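Local coordinates for 2-hydroxyisobutanoyl-CoA mutase large subunit (Aquincola tertiaricarbonis, PDB 4R3U), which interconverts 2-hydroxyisobutyryl-CoA and (S)-3-hydroxybutyryl-CoA together with the cobalamin-binding small subunit, at residues A[344-349]-A[377-382]; A[383-388]-A[490-495]. One frame throughout, in Å; residues are numbered along the deposited sequence.

Contact 1 (A[344-349]-A[377-382]); sequences TAAATL and HTNGYD. With 5AD (5'-deoxyadenosine), chain G.
The carboxamide of Asn379 lies against the backbone carbonyl of Thr344 and reaches the imidazole of His377 with its oxygen. OD1 of Asn379 sits at the ring edge, in the plane, 3.2 Å from CD2 of His377, while O2' of the 5'-deoxyadenosine approaches that ring obliquely. At the amide's other end, ND2 of Asn379 donates to O of Thr344 at 2.8 Å, coming from above the carbonyl plane, 71° out of it. With CG of Asn379 anti to its own carbonyl carbon (chi1 -58°), the carboxamide swings in between Thr344 and the ribose; chi2 of -36° then points ND2 to Thr344 and OD1 to the nucleoside side, 3.4 Å from O3'. Gln343 donates to OD1, and bonds at both ends should hold the amide against flipping. The hydroxyl of Thr344 adds a second grip: OG1 accepts from N of Asn379 at 3.1 Å, and a water 2.7 Å from OG1 of Thr344 also makes a weak bond to ND2 of Asn379. Strands 340-344 and 375-377 are parallel neighbours in the TIM barrel, and N of Thr344 donates a hydrogen bond to O of His377 where they end. Their loops thus leave from the side of the barrel that carries the cofactor and nucleoside. CB of Ala346 lies 3.4 Å from O3' of the 5'-deoxyadenosine, and the residue also touches cobalamin. Farther along, CD1 of Leu349 packs on CB of Asn379 at 3.7 Å and on O of Gly380. ND1 of His377 is hydrogen-bonded to N of Ile101, which probably helps to hold the ring's rotation.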
# COMPACT_ATOMS: atom_id res chain seq x y z
N THR A 344 11.92 2.80 -4.58
CA THR A 344 11.48 1.99 -3.46
C THR A 344 12.57 0.95 -3.17
O THR A 344 13.34 0.61 -4.09
CB THR A 344 10.05 1.47 -3.69
OG1 THR A 344 10.03 0.60 -4.83
CG2 THR A 344 9.03 2.60 -3.90
N ALA A 345 12.70 0.51 -1.89
CA ALA A 345 13.73 -0.46 -1.50
C ALA A 345 13.55 -1.86 -2.07
O ALA A 345 12.74 -2.67 -1.58
CB ALA A 345 13.87 -0.51 0.00
N ALA A 346 14.37 -2.17 -3.07
CA ALA A 346 14.44 -3.46 -3.74
C ALA A 346 14.92 -4.56 -2.73
O ALA A 346 14.43 -5.70 -2.77
CB ALA A 346 15.40 -3.33 -4.88
N ALA A 347 15.82 -4.19 -1.77
CA ALA A 347 16.32 -5.12 -0.77
C ALA A 347 15.23 -5.67 0.21
O ALA A 347 15.47 -6.70 0.88
CB ALA A 347 17.49 -4.50 -0.00
N THR A 348 14.04 -5.00 0.29
CA THR A 348 12.93 -5.44 1.15
C THR A 348 12.03 -6.50 0.47
O THR A 348 11.21 -7.14 1.14
CB THR A 348 12.06 -4.28 1.57
OG1 THR A 348 11.45 -3.74 0.41
CG2 THR A 348 12.79 -3.23 2.35
N LEU A 349 12.14 -6.62 -0.85
CA LEU A 349 11.32 -7.49 -1.68
C LEU A 349 11.83 -8.92 -1.70
O LEU A 349 13.03 -9.15 -1.58
CB LEU A 349 11.15 -6.89 -3.09
CG LEU A 349 10.70 -5.40 -3.19
CD1 LEU A 349 10.41 -5.02 -4.61
CD2 LEU A 349 9.44 -5.13 -2.41
N HIS A 377 10.57 5.84 -9.00
CA HIS A 377 10.55 4.53 -9.61
C HIS A 377 9.99 3.59 -8.51
O HIS A 377 10.53 3.50 -7.40
CB HIS A 377 11.96 4.05 -10.00
CG HIS A 377 11.99 2.60 -10.46
ND1 HIS A 377 11.93 2.26 -11.80
CD2 HIS A 377 12.06 1.47 -9.72
CE1 HIS A 377 11.93 0.93 -11.84
NE2 HIS A 377 12.03 0.41 -10.61
N THR A 378 8.92 2.85 -8.86
CA THR A 378 8.39 1.80 -8.01
C THR A 378 8.90 0.47 -8.57
O THR A 378 8.86 0.26 -9.79
CB THR A 378 6.85 1.87 -7.91
OG1 THR A 378 6.31 2.27 -9.15
CG2 THR A 378 6.39 2.80 -6.81
N ASN A 379 9.38 -0.43 -7.69
CA ASN A 379 9.90 -1.71 -8.16
C ASN A 379 8.79 -2.65 -8.59
O ASN A 379 7.64 -2.43 -8.22
CB ASN A 379 10.79 -2.37 -7.10
CG ASN A 379 11.95 -1.53 -6.68
OD1 ASN A 379 12.55 -0.81 -7.49
ND2 ASN A 379 12.26 -1.57 -5.39
N GLY A 380 9.15 -3.66 -9.40
CA GLY A 380 8.26 -4.70 -9.87
C GLY A 380 8.18 -5.79 -8.81
O GLY A 380 9.12 -5.96 -8.02
N TYR A 381 7.04 -6.56 -8.81
CA TYR A 381 6.83 -7.66 -7.87
C TYR A 381 7.83 -8.79 -8.12
O TYR A 381 8.07 -9.61 -7.22
CB TYR A 381 5.37 -8.16 -7.88
CG TYR A 381 4.81 -8.42 -9.26
CD1 TYR A 381 5.29 -9.48 -10.05
CD2 TYR A 381 3.77 -7.66 -9.77
CE1 TYR A 381 4.76 -9.74 -11.32
CE2 TYR A 381 3.23 -7.91 -11.04
CZ TYR A 381 3.73 -8.95 -11.80
OH TYR A 381 3.17 -9.20 -13.05
N ASP A 382 8.46 -8.80 -9.31
CA ASP A 382 9.45 -9.78 -9.76
C ASP A 382 10.92 -9.37 -9.46
O ASP A 382 11.86 -9.97 -10.00
CB ASP A 382 9.23 -10.12 -11.25
CG ASP A 382 9.23 -9.00 -12.31
OD1 ASP A 382 9.42 -7.82 -11.94
OD2 ASP A 382 9.03 -9.32 -13.50
N1 5AD G . 15.00 -2.84 -16.12
C2 5AD G . 14.25 -2.42 -15.02
N3 5AD G . 14.87 -2.38 -13.74
C4 5AD G . 16.18 -2.67 -13.63
N9 5AD G . 17.01 -2.73 -12.59
C8 5AD G . 18.23 -2.99 -13.06
N7 5AD G . 18.17 -3.18 -14.36
C5 5AD G . 16.90 -2.97 -14.74
C6 5AD G . 16.31 -3.04 -15.94
N6 5AD G . 17.10 -3.40 -16.94
C1' 5AD G . 16.83 -2.25 -11.20
C2' 5AD G . 15.89 -3.03 -10.35
C3' 5AD G . 16.52 -2.88 -8.98
C4' 5AD G . 17.80 -2.05 -9.18
C5' 5AD G . 18.94 -2.66 -8.37
O4' 5AD G . 18.10 -2.30 -10.53
O2' 5AD G . 14.62 -2.36 -10.35
O3' 5AD G . 15.60 -2.21 -8.10
O HOH W 1 9.88 -1.65 -3.42

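Contact 2 (A[383-388]-A[490-495]); sequences EAFAIP and VKIEIH. With 5AD (5'-deoxyadenosine), chain G.
Phe385 presents one face of its ring to Ile492, whose CD1 lies 3.8 Å from the ring centroid and 13° off the normal, a CH-pi contact. The CG2 branch of the same isoleucine reaches CE2 of Phe385 at 3.7 Å. Ile494 crosses the phenylalanine at about a right angle, laying CD1 on CB of Phe385 at 3.6 Å, and rests its CG2 on the methyl of Ala386. Tyr354 meets the Phe385 ring edge-to-face. An alanine here would probably leave Ile492 CD1 without its aromatic face and open a gap beside Ile494. At the other end Ile387 faces two ways: chi1 of 59° directs CG1 to the His495 side and the extended chi2 carries CD1 to CD2 of His495 at 3.6 Å, while CG2 meets the adenine 3.5 Å from C5 of the 5'-deoxyadenosine. A water bridges the backbones, donating to O of Ile387 and accepting from N of His495 at 2.7 Å. Farther back, OE2 of Glu383 accepts from the ribose O2' at 3.1 Å and weakly from O3', while the backbone oxygen of Glu383 is hydrogen-bonded to cobalamin. The His495 ring also packs edge-to-face with Phe104, which probably helps to position it. Segment 383-388 belongs to the loop between strand 375-377 and helix 390-405, where Met393 packs on Pro388; segment 490-495, with several exposed residues, belongs to the loop connecting helices 454-472 and 501-515.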
# COMPACT_ATOMS: atom_id res chain seq x y z
N GLU A 383 11.11 -8.39 -8.56
CA GLU A 383 12.42 -7.86 -8.18
C GLU A 383 13.48 -8.91 -7.81
O GLU A 383 14.61 -8.80 -8.26
CB GLU A 383 12.26 -6.81 -7.05
CG GLU A 383 13.54 -6.10 -6.64
CD GLU A 383 14.23 -5.19 -7.63
OE1 GLU A 383 15.47 -5.09 -7.52
OE2 GLU A 383 13.56 -4.55 -8.47
N ALA A 384 13.11 -9.92 -7.01
CA ALA A 384 14.08 -10.93 -6.57
C ALA A 384 14.40 -12.03 -7.60
O ALA A 384 15.29 -12.84 -7.37
CB ALA A 384 13.65 -11.51 -5.24
N PHE A 385 13.72 -12.01 -8.75
CA PHE A 385 13.93 -12.98 -9.83
C PHE A 385 14.78 -12.45 -10.98
O PHE A 385 15.80 -13.05 -11.32
CB PHE A 385 12.61 -13.45 -10.39
CG PHE A 385 11.72 -14.20 -9.45
CD1 PHE A 385 10.95 -13.52 -8.51
CD2 PHE A 385 11.53 -15.58 -9.59
CE1 PHE A 385 10.10 -14.21 -7.66
CE2 PHE A 385 10.67 -16.27 -8.75
CZ PHE A 385 9.95 -15.58 -7.79
N ALA A 386 14.33 -11.37 -11.64
CA ALA A 386 14.96 -10.85 -12.86
C ALA A 386 14.57 -9.42 -13.15
O ALA A 386 13.67 -8.89 -12.49
CB ALA A 386 14.54 -11.72 -14.05
N ILE A 387 15.21 -8.81 -14.20
CA ILE A 387 14.81 -7.48 -14.67
C ILE A 387 13.32 -7.53 -15.06
O ILE A 387 12.83 -8.61 -15.43
CB ILE A 387 15.76 -6.83 -15.72
CG1 ILE A 387 15.90 -7.71 -16.99
CG2 ILE A 387 17.11 -6.47 -15.06
CD1 ILE A 387 16.30 -6.98 -18.17
N PRO A 388 12.54 -6.47 -14.84
CA PRO A 388 11.07 -6.60 -14.97
C PRO A 388 10.41 -6.87 -16.31
O PRO A 388 10.90 -6.49 -17.37
CB PRO A 388 10.54 -5.29 -14.35
CG PRO A 388 11.65 -4.36 -14.54
CD PRO A 388 12.88 -5.15 -14.27
N VAL A 490 4.56 -22.23 -8.05
CA VAL A 490 5.02 -20.87 -8.35
C VAL A 490 5.02 -20.61 -9.88
O VAL A 490 5.82 -21.18 -10.62
CB VAL A 490 6.33 -20.45 -7.64
CG1 VAL A 490 6.76 -19.02 -8.02
CG2 VAL A 490 6.20 -20.59 -6.13
N LYS A 491 4.09 -19.77 -10.32
CA LYS A 491 3.95 -19.37 -11.70
C LYS A 491 4.34 -17.90 -11.78
O LYS A 491 3.73 -17.03 -11.15
CB LYS A 491 2.50 -19.58 -12.20
CG LYS A 491 2.09 -21.05 -12.47
CD LYS A 491 1.23 -21.75 -11.37
CE LYS A 491 -0.24 -21.41 -11.32
NZ LYS A 491 -0.90 -22.05 -10.15
N ILE A 492 5.41 -17.64 -12.51
CA ILE A 492 5.91 -16.30 -12.72
C ILE A 492 6.47 -16.19 -14.12
O ILE A 492 7.27 -17.02 -14.54
CB ILE A 492 6.88 -15.78 -11.60
CG1 ILE A 492 7.28 -14.28 -11.85
CG2 ILE A 492 8.09 -16.71 -11.39
CD1 ILE A 492 7.98 -13.56 -10.74
N GLU A 493 6.04 -15.16 -14.83
CA GLU A 493 6.55 -14.84 -16.15
C GLU A 493 7.89 -14.13 -15.92
O GLU A 493 7.94 -13.16 -15.14
CB GLU A 493 5.55 -13.93 -16.90
CG GLU A 493 6.16 -13.17 -18.07
CD GLU A 493 5.27 -12.23 -18.87
OE1 GLU A 493 5.74 -11.80 -19.94
OE2 GLU A 493 4.12 -11.93 -18.45
N ILE A 494 8.98 -14.61 -16.54
CA ILE A 494 10.28 -13.98 -16.37
C ILE A 494 10.73 -13.31 -17.65
O ILE A 494 10.62 -13.91 -18.72
CB ILE A 494 11.33 -15.02 -15.84
CG1 ILE A 494 10.93 -15.61 -14.47
CG2 ILE A 494 12.79 -14.50 -15.87
CD1 ILE A 494 10.91 -14.63 -13.33
N HIS A 495 11.26 -12.08 -17.54
CA HIS A 495 11.81 -11.38 -18.70
C HIS A 495 13.01 -12.18 -19.26
O HIS A 495 13.93 -12.49 -18.51
CB HIS A 495 12.25 -9.96 -18.35
CG HIS A 495 12.67 -9.17 -19.56
ND1 HIS A 495 11.70 -8.54 -20.36
CD2 HIS A 495 13.90 -8.91 -20.08
CE1 HIS A 495 12.37 -7.92 -21.31
NE2 HIS A 495 13.68 -8.09 -21.18
N1 5AD G . 15.00 -2.84 -16.12
C2 5AD G . 14.25 -2.42 -15.02
N3 5AD G . 14.87 -2.38 -13.74
C4 5AD G . 16.18 -2.67 -13.63
N9 5AD G . 17.01 -2.73 -12.59
C8 5AD G . 18.23 -2.99 -13.06
N7 5AD G . 18.17 -3.18 -14.36
C5 5AD G . 16.90 -2.97 -14.74
C6 5AD G . 16.31 -3.04 -15.94
N6 5AD G . 17.10 -3.40 -16.94
C1' 5AD G . 16.83 -2.25 -11.20
C2' 5AD G . 15.89 -3.03 -10.35
C3' 5AD G . 16.52 -2.88 -8.98
C4' 5AD G . 17.80 -2.05 -9.18
C5' 5AD G . 18.94 -2.66 -8.37
O4' 5AD G . 18.10 -2.30 -10.53
O2' 5AD G . 14.62 -2.36 -10.35
O3' 5AD G . 15.60 -2.21 -8.10
O HOH W 2 11.01 -10.82 -15.11

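All the touching residues of contact 1 are buried, whereas contact 2 is only partly buried, its 490-495 segment facing outward. The two share one element: the loop after strand 375-377 supplies the second segment of contact 1 and, continuing, the first of contact 2. At the sheet's end, backbone and amide hydrogen bonds dominate; nearer the surface, aliphatic and aromatic packing does. They meet where CD1 of Leu349 touches CB of Glu383 at 3.5 Å and where Asp382 packs against Ile492. Both border the 5'-deoxyadenosine, contact 1 on its ribose, contact 2 on ribose and adenine, and both touch cobalamin.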